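Local coordinates for protein Pyrimidine/purine nucleoside phosphorylase (Acinetobacter sp. ADP1, PDB 3HQX) that probably catalyses the reversible phosphorolysis of purine and pyrimidine nucleosides to the free base and alpha-D-ribose 1-phosphate, at residues 24-29 with 51-56; 57-62 with 93-98. All coordinates share one frame; numbering follows the deposited sequence.

Interaction 1 of 2, residues 24-29 with 51-56; sequences GLCISH and LTFETH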
ATOM      1  N   GLY A  24       0.531  10.016  -5.928  1.00 11.40           N
ATOM      2  CA  GLY A  24      -0.072   9.258  -4.853  1.00 11.73           C
ATOM      3  C   GLY A  24      -1.338   8.498  -5.215  1.00 11.21           C
ATOM      4  O   GLY A  24      -2.078   8.025  -4.334  1.00 16.53           O
ATOM      5  N   LEU A  25      -1.638   8.391  -6.504  1.00  9.08           N
ATOM      6  CA  LEU A  25      -2.812   7.593  -6.894  1.00  7.01           C
ATOM      7  C   LEU A  25      -2.549   6.107  -7.099  1.00  7.44           C
ATOM      8  O   LEU A  25      -3.512   5.339  -7.119  1.00  8.99           O
ATOM      9  CB  LEU A  25      -3.452   8.126  -8.176  1.00  6.23           C
ATOM     10  CG  LEU A  25      -4.048   9.503  -8.028  1.00  5.67           C
ATOM     11  CD1 LEU A  25      -4.461   9.986  -9.403  1.00  8.95           C
ATOM     12  CD2 LEU A  25      -5.227   9.494  -7.038  1.00  9.32           C
ATOM     13  N   CYS A  26      -1.305   5.698  -7.224  1.00  6.95           N
ATOM     14  CA  CYS A  26      -0.981   4.252  -7.232  1.00  7.50           C
ATOM     15  C   CYS A  26       0.111   3.975  -6.216  1.00  7.00           C
ATOM     16  O   CYS A  26       1.164   4.605  -6.255  1.00  7.40           O
ATOM     17  CB  CYS A  26      -0.531   3.807  -8.608  1.00  8.15           C
ATOM     18  SG  CYS A  26      -0.193   2.041  -8.721  1.00 12.21           S
ATOM     19  N   ILE A  27      -0.160   3.054  -5.281  1.00  6.02           N
ATOM     20  CA  ILE A  27       0.753   2.696  -4.192  1.00  6.32           C
ATOM     21  C   ILE A  27       0.881   1.152  -4.145  1.00  6.96           C
ATOM     22  O   ILE A  27      -0.108   0.465  -4.065  1.00  6.81           O
ATOM     23  CB  ILE A  27       0.208   3.177  -2.857  1.00  6.97           C
ATOM     24  CG1 ILE A  27      -0.143   4.687  -2.860  1.00  8.22           C
ATOM     25  CG2 ILE A  27       1.199   2.822  -1.704  1.00  8.61           C
ATOM     26  CD1 ILE A  27      -1.667   5.020  -3.275  1.00 15.85           C
ATOM     27  N   SER A  28       2.102   0.655  -4.235  1.00  6.72           N
ATOM     28  CA  SER A  28       2.286  -0.794  -4.286  1.00  8.27           C
ATOM     29  C   SER A  28       3.519  -1.256  -3.534  1.00  7.30           C
ATOM     30  O   SER A  28       4.420  -0.452  -3.253  1.00  8.81           O
ATOM     31  CB  SER A  28       2.284  -1.288  -5.706  1.00  8.24           C
ATOM     32  OG  SER A  28       3.420  -0.870  -6.436  1.00 11.14           O
ATOM     33  N   HIS A  29       3.556  -2.537  -3.250  1.00  6.80           N
ATOM     34  CA  HIS A  29       4.748  -3.220  -2.700  1.00  7.07           C
ATOM     35  C   HIS A  29       5.039  -4.479  -3.503  1.00  7.83           C
ATOM     36  O   HIS A  29       4.136  -5.083  -4.106  1.00  7.56           O
ATOM     37  CB  HIS A  29       4.523  -3.632  -1.272  1.00  7.65           C
ATOM     38  CG  HIS A  29       4.432  -2.467  -0.311  1.00  6.47           C
ATOM     39  ND1 HIS A  29       3.260  -1.778  -0.133  1.00  8.10           N
ATOM     40  CD2 HIS A  29       5.331  -1.914   0.540  1.00  6.04           C
ATOM     41  CE1 HIS A  29       3.449  -0.827   0.780  1.00  8.43           C
ATOM     42  NE2 HIS A  29       4.699  -0.882   1.202  1.00  9.28           N
ATOM     43  N   LEU A  51      -4.823   6.506 -15.847  1.00 10.10           N
ATOM     44  CA  LEU A  51      -3.437   6.331 -15.511  1.00  9.85           C
ATOM     45  C   LEU A  51      -2.762   5.357 -16.486  1.00  9.88           C
ATOM     46  O   LEU A  51      -3.260   4.244 -16.695  1.00 11.02           O
ATOM     47  CB  LEU A  51      -3.310   5.831 -14.078  1.00 10.29           C
ATOM     48  CG  LEU A  51      -4.088   6.643 -13.048  1.00 12.01           C
ATOM     49  CD1 LEU A  51      -3.766   5.944 -11.700  1.00 11.24           C
ATOM     50  CD2 LEU A  51      -3.695   8.171 -13.086  1.00  9.92           C
ATOM     51  N   THR A  52      -1.613   5.743 -17.052  1.00  9.84           N
ATOM     52  CA  THR A  52      -0.913   4.890 -18.043  1.00  9.45           C
ATOM     53  C   THR A  52       0.205   4.110 -17.384  1.00 10.23           C
ATOM     54  O   THR A  52       1.093   4.706 -16.772  1.00 10.96           O
ATOM     55  CB  THR A  52      -0.345   5.675 -19.301  1.00 10.43           C
ATOM     56  OG1 THR A  52      -1.398   6.383 -19.986  1.00 11.18           O
ATOM     57  CG2 THR A  52       0.248   4.726 -20.305  1.00  9.72           C
ATOM     58  N   PHE A  53       0.197   2.779 -17.564  1.00  7.95           N
ATOM     59  CA  PHE A  53       1.318   1.934 -17.219  1.00  9.63           C
ATOM     60  C   PHE A  53       1.863   1.270 -18.438  1.00 10.29           C
ATOM     61  O   PHE A  53       1.084   0.914 -19.349  1.00 10.11           O
ATOM     62  CB  PHE A  53       0.860   0.837 -16.280  1.00 10.26           C
ATOM     63  CG  PHE A  53       0.375   1.333 -14.962  1.00  9.93           C
ATOM     64  CD1 PHE A  53       1.262   1.507 -13.942  1.00 13.73           C
ATOM     65  CD2 PHE A  53      -0.954   1.671 -14.773  1.00  9.26           C
ATOM     66  CE1 PHE A  53       0.810   1.959 -12.717  1.00 14.83           C
ATOM     67  CE2 PHE A  53      -1.393   2.106 -13.587  1.00  7.98           C
ATOM     68  CZ  PHE A  53      -0.529   2.235 -12.550  1.00 14.13           C
ATOM     69  N   GLU A  54       3.199   1.128 -18.472  1.00 10.36           N
ATOM     70  CA  GLU A  54       3.913   0.547 -19.616  1.00 11.04           C
ATOM     71  C   GLU A  54       4.618  -0.748 -19.231  1.00 10.91           C
ATOM     72  O   GLU A  54       5.213  -0.869 -18.123  1.00 12.61           O
ATOM     73  CB  GLU A  54       4.886   1.583 -20.242  1.00 10.85           C
ATOM     74  CG  GLU A  54       4.140   2.838 -20.681  1.00 13.40           C
ATOM     75  CD  GLU A  54       5.000   3.858 -21.405  1.00 17.31           C
ATOM     76  OE1 GLU A  54       6.132   3.500 -21.750  1.00 19.48           O
ATOM     77  OE2 GLU A  54       4.527   5.021 -21.604  1.00 17.31           O
ATOM     78  N   THR A  55       4.527  -1.754 -20.090  1.00 12.33           N
ATOM     79  CA  THR A  55       5.083  -3.054 -19.751  1.00 14.11           C
ATOM     80  C   THR A  55       6.329  -3.361 -20.551  1.00 14.78           C
ATOM     81  O   THR A  55       6.405  -2.992 -21.704  1.00 15.87           O
ATOM     82  CB  THR A  55       4.052  -4.155 -20.056  1.00 14.68           C
ATOM     83  OG1 THR A  55       3.676  -4.085 -21.450  1.00 14.93           O
ATOM     84  CG2 THR A  55       2.853  -3.964 -19.189  1.00 17.21           C
ATOM     85  N   HIS A  56       7.310  -4.005 -19.916  1.00 15.34           N
ATOM     86  CA  HIS A  56       8.409  -4.649 -20.625  1.00 15.67           C
ATOM     87  C   HIS A  56       8.010  -6.118 -20.778  1.00 15.95           C
ATOM     88  O   HIS A  56       7.606  -6.525 -21.852  1.00 17.80           O
ATOM     89  CB  HIS A  56       9.702  -4.419 -19.876  1.00 16.10           C
ATOM     90  CG  HIS A  56      10.142  -2.992 -19.896  1.00 13.88           C
ATOM     91  ND1 HIS A  56      11.325  -2.570 -19.333  1.00 11.39           N
ATOM     92  CD2 HIS A  56       9.581  -1.895 -20.463  1.00 13.01           C
ATOM     93  CE1 HIS A  56      11.463  -1.268 -19.530  1.00 11.48           C
ATOM     94  NE2 HIS A  56      10.400  -0.830 -20.186  1.00 12.67           N
TER
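A classic beta bulge at the start of strand 26-32, formed by Leu25 and Cys26 opposite Tyr21, sends two successive side chains across to Leu51 and Phe53 of strand 51-54. Cys26 makes a sulfur-aromatic contact at the rim of the Phe53 ring: SG lies 3.8 Å from Phe53 CZ, and slightly farther, at 4.1 Å, from Phe53 CE1. The sulfur is 5.0 Å from the ring centroid and 76° off the ring normal, so it approaches the edge, near the ring plane. A first torsion of -177° sets SG anti to the backbone N, where it meets the CZ-CE1 side of the ring. The two strands belong to different sheets of the cupin fold, and no hydrogen bond joins the segments; side chains alone bridge them. Leu25 and Leu51 cross at about a right angle, with both branches of Leu51 engaged: CD1 is 4.2 Å from Leu25 CB, and CD2 is 4.2 Å from Leu25 CD1. These are relaxed van der Waals distances, without tight interlocking. Phe22 touches Leu51 and meets Phe53 edge-to-face, while Tyr105 of strand 103-109 packs against Cys26. Farther along strand 26-32, Ile27 and His29 pack against Val43 and Leu41 of the second subunit.

Interaction 2 of 2, residues 57-62 with 93-98; sequences VPERME and SLFKIE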
ATOM      1  N   VAL A  57       8.007  -6.891 -19.702  1.00 15.71           N
ATOM      2  CA  VAL A  57       7.543  -8.272 -19.791  1.00 14.98           C
ATOM      3  C   VAL A  57       6.002  -8.291 -19.710  1.00 13.49           C
ATOM      4  O   VAL A  57       5.398  -7.359 -19.239  1.00 12.53           O
ATOM      5  CB  VAL A  57       8.162  -9.181 -18.680  1.00 16.59           C
ATOM      6  CG1 VAL A  57       9.710  -9.153 -18.761  1.00 18.01           C
ATOM      7  CG2 VAL A  57       7.683  -8.785 -17.289  1.00 16.21           C
ATOM      8  N   PRO A  58       5.370  -9.322 -20.247  1.00 12.84           N
ATOM      9  CA  PRO A  58       3.905  -9.405 -20.135  1.00 13.11           C
ATOM     10  C   PRO A  58       3.447  -9.445 -18.682  1.00 12.16           C
ATOM     11  O   PRO A  58       4.187  -9.926 -17.832  1.00 13.00           O
ATOM     12  CB  PRO A  58       3.607 -10.734 -20.770  1.00 13.35           C
ATOM     13  CG  PRO A  58       4.688 -10.949 -21.709  1.00 13.75           C
ATOM     14  CD  PRO A  58       5.914 -10.395 -21.093  1.00 13.20           C
ATOM     15  N   GLU A  59       2.189  -9.049 -18.428  1.00 11.50           N
ATOM     16  CA  GLU A  59       1.673  -8.924 -17.098  1.00 11.28           C
ATOM     17  C   GLU A  59       0.234  -9.437 -17.064  1.00 10.15           C
ATOM     18  O   GLU A  59      -0.481  -9.273 -18.025  1.00  9.64           O
ATOM     19  CB  GLU A  59       1.681  -7.433 -16.662  1.00 11.46           C
ATOM     20  CG  GLU A  59       3.032  -6.912 -16.314  1.00 15.75           C
ATOM     21  CD  GLU A  59       3.013  -5.430 -15.932  1.00 14.65           C
ATOM     22  OE1 GLU A  59       1.915  -4.818 -15.895  1.00 16.93           O
ATOM     23  OE2 GLU A  59       4.100  -4.874 -15.746  1.00 18.30           O
ATOM     24  N   ARG A  60      -0.179 -10.041 -15.952  1.00  9.40           N
ATOM     25  CA  ARG A  60      -1.607 -10.213 -15.681  1.00  8.49           C
ATOM     26  C   ARG A  60      -2.002  -9.362 -14.475  1.00  7.46           C
ATOM     27  O   ARG A  60      -1.400  -9.469 -13.429  1.00  7.49           O
ATOM     28  CB  ARG A  60      -1.991 -11.676 -15.437  1.00  7.07           C
ATOM     29  CG  ARG A  60      -3.415 -11.880 -15.074  1.00  7.99           C
ATOM     30  CD  ARG A  60      -3.798 -13.358 -14.990  1.00  9.19           C
ATOM     31  NE  ARG A  60      -3.139 -14.119 -13.903  1.00  7.88           N
ATOM     32  CZ  ARG A  60      -3.668 -14.398 -12.707  1.00  8.11           C
ATOM     33  NH1 ARG A  60      -4.835 -13.903 -12.325  1.00  9.93           N
ATOM     34  NH2 ARG A  60      -2.992 -15.177 -11.838  1.00  7.85           N
HETATM   35  N   MSE A  61      -2.999  -8.508 -14.669  1.00  7.99           N
HETATM   36  CA  MSE A  61      -3.553  -7.681 -13.606  1.00  7.47           C
HETATM   37  C   MSE A  61      -4.810  -8.355 -13.080  1.00  7.44           C
HETATM   38  O   MSE A  61      -5.752  -8.622 -13.837  1.00  7.20           O
HETATM   39  CB  MSE A  61      -3.919  -6.311 -14.155  1.00  7.82           C
HETATM   40  CG  MSE A  61      -2.733  -5.406 -14.356  1.00  8.40           C
HETATM   41 SE   MSE A  61      -2.033  -4.678 -12.714  0.70 12.93          SE
HETATM   42  CE  MSE A  61      -3.535  -3.408 -12.395  1.00 13.39           C
ATOM     43  N   GLU A  62      -4.788  -8.713 -11.805  1.00  6.01           N
ATOM     44  CA  GLU A  62      -5.897  -9.380 -11.152  1.00  5.42           C
ATOM     45  C   GLU A  62      -6.538  -8.371 -10.220  1.00  6.42           C
ATOM     46  O   GLU A  62      -5.852  -7.808  -9.362  1.00  6.75           O
ATOM     47  CB  GLU A  62      -5.369 -10.584 -10.340  1.00  5.38           C
ATOM     48  CG  GLU A  62      -6.453 -11.288  -9.511  1.00  4.83           C
ATOM     49  CD  GLU A  62      -5.941 -12.379  -8.615  1.00  8.89           C
ATOM     50  OE1 GLU A  62      -4.711 -12.642  -8.571  1.00  6.80           O
ATOM     51  OE2 GLU A  62      -6.799 -12.999  -7.937  1.00 10.08           O
ATOM     52  N   SER A  93       4.165  -3.162 -24.151  1.00 14.19           N
ATOM     53  CA  SER A  93       2.908  -2.527 -24.458  1.00 14.39           C
ATOM     54  C   SER A  93       2.544  -1.605 -23.293  1.00 14.13           C
ATOM     55  O   SER A  93       3.452  -1.114 -22.586  1.00 13.78           O
ATOM     56  CB  SER A  93       1.850  -3.615 -24.704  1.00 14.45           C
ATOM     57  OG  SER A  93       0.652  -3.081 -25.232  1.00 16.07           O
ATOM     58  N   LEU A  94       1.248  -1.348 -23.137  1.00 12.92           N
ATOM     59  CA  LEU A  94       0.725  -0.429 -22.131  1.00 13.03           C
ATOM     60  C   LEU A  94      -0.757  -0.661 -21.873  1.00 12.57           C
ATOM     61  O   LEU A  94      -1.459  -1.343 -22.641  1.00 11.07           O
ATOM     62  CB  LEU A  94       0.912   1.040 -22.544  1.00 13.71           C
ATOM     63  CG  LEU A  94       0.143   1.663 -23.718  1.00 13.86           C
ATOM     64  CD1 LEU A  94      -1.241   1.902 -23.406  1.00 17.19           C
ATOM     65  CD2 LEU A  94       0.759   3.009 -24.097  1.00 14.40           C
ATOM     66  N   PHE A  95      -1.219  -0.073 -20.785  1.00 12.11           N
ATOM     67  CA  PHE A  95      -2.634  -0.015 -20.472  1.00 11.30           C
ATOM     68  C   PHE A  95      -2.944   1.280 -19.747  1.00  9.57           C
ATOM     69  O   PHE A  95      -2.059   1.850 -19.128  1.00 10.94           O
ATOM     70  CB  PHE A  95      -3.105  -1.281 -19.714  1.00 11.33           C
ATOM     71  CG  PHE A  95      -2.590  -1.431 -18.302  1.00 10.57           C
ATOM     72  CD1 PHE A  95      -3.348  -0.984 -17.253  1.00  8.99           C
ATOM     73  CD2 PHE A  95      -1.408  -2.046 -18.026  1.00 11.30           C
ATOM     74  CE1 PHE A  95      -2.967  -1.174 -15.955  1.00 10.19           C
ATOM     75  CE2 PHE A  95      -1.020  -2.245 -16.702  1.00 10.49           C
ATOM     76  CZ  PHE A  95      -1.801  -1.783 -15.683  1.00  9.74           C
ATOM     77  N   LYS A  96      -4.192   1.731 -19.856  1.00  8.82           N
ATOM     78  CA  LYS A  96      -4.662   2.969 -19.259  1.00  9.36           C
ATOM     79  C   LYS A  96      -5.870   2.628 -18.431  1.00  9.51           C
ATOM     80  O   LYS A  96      -6.812   2.042 -18.957  1.00  9.53           O
ATOM     81  CB  LYS A  96      -5.037   3.987 -20.328  1.00  8.98           C
ATOM     82  CG  LYS A  96      -3.911   4.279 -21.341  1.00 11.60           C
ATOM     83  CD  LYS A  96      -4.269   5.431 -22.281  1.00 15.79           C
ATOM     84  CE  LYS A  96      -3.070   5.843 -23.061  1.00 20.15           C
ATOM     85  NZ  LYS A  96      -2.400   4.629 -23.606  1.00 22.96           N
ATOM     86  N   ILE A  97      -5.808   2.944 -17.141  1.00  8.79           N
ATOM     87  CA  ILE A  97      -6.742   2.451 -16.173  1.00  9.11           C
ATOM     88  C   ILE A  97      -7.396   3.610 -15.420  1.00  8.58           C
ATOM     89  O   ILE A  97      -6.738   4.621 -15.079  1.00  8.63           O
ATOM     90  CB  ILE A  97      -6.058   1.439 -15.223  1.00  9.07           C
ATOM     91  CG1 ILE A  97      -7.068   0.789 -14.249  1.00  9.30           C
ATOM     92  CG2 ILE A  97      -4.912   2.106 -14.437  1.00  9.84           C
ATOM     93  CD1 ILE A  97      -6.558  -0.565 -13.633  1.00  8.02           C
ATOM     94  N   GLU A  98      -8.693   3.476 -15.195  1.00  8.85           N
ATOM     95  CA  GLU A  98      -9.454   4.452 -14.395  1.00  9.34           C
ATOM     96  C   GLU A  98     -10.305   3.710 -13.360  1.00  7.91           C
ATOM     97  O   GLU A  98     -10.750   2.584 -13.592  1.00  6.28           O
ATOM     98  CB  GLU A  98     -10.281   5.417 -15.281  1.00 11.15           C
ATOM     99  CG  GLU A  98     -10.832   4.801 -16.489  1.00 16.36           C
ATOM    100  CD  GLU A  98     -11.511   5.788 -17.434  1.00 19.72           C
ATOM    101  OE1 GLU A  98     -10.869   6.720 -17.932  1.00 24.44           O
ATOM    102  OE2 GLU A  98     -12.694   5.612 -17.674  1.00 23.12           O
TER
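The Phe95 ring has the Glu59 carboxylate at its edge and the Met61 side chain approaching obliquely. Glu59 OE1 lies near the ring plane, 4.0 Å from Phe95 CE2, and the carboxylate plane is turned 75° from that of the ring; the oxygen thus faces the ring's rim rather than its pi cloud. The Phe95 ring also meets that of Phe53, its plane moderately inclined, and packs edge-to-face with Phe87 of strand 86-89. Met61, present as selenomethionine, brings three atoms against one ring carbon: CG is 4.0 Å, CE 4.1 Å and SE 4.2 Å from Phe95 CZ. Selenium sits 5.3 Å from the ring centroid and 59° off its normal, an oblique Met-aromatic contact. The chain bends at its second and third torsions, so that CE also reaches Ile97, where it lies 4.3 Å from CD1. Tyr105 and Phe87 pack on Met61 as well, and Glu59 touches Cys107 of strand 103-109. The axes of strand segments 59-62 and 94-98 run in nearly the same N-to-C direction and come within 10.6 Å, with no hydrogen bond between the segments. Alternate residues, Glu59 and Met61 on one side and Phe95 and Ile97 on the other, point into the interior between the sheets, as expected where the two facing sheets of a cupin barrel pack through their inner side chains.

Overall arrangement
From the N terminus, the chain first closes a loop at interaction 1, where 24-29 meets 51-56 after an excursion through strand 38-44. Residues 55-58 then carry it from the four-stranded sheet to the six-stranded one, and interaction 2 closes a second loop when 93-98 comes back opposite 57-62. The two contacts therefore stand in series, neither nesting nor crossing, with centres about 9 Å apart. Each ties the larger sheet to the smaller. In the smaller sheet, strands 51-54 and 94-98 are antiparallel neighbours, linked by probable hydrogen bonds from Leu51 N to Ile97 O and from Thr55 N to Ser93 O, both 2.8 Å.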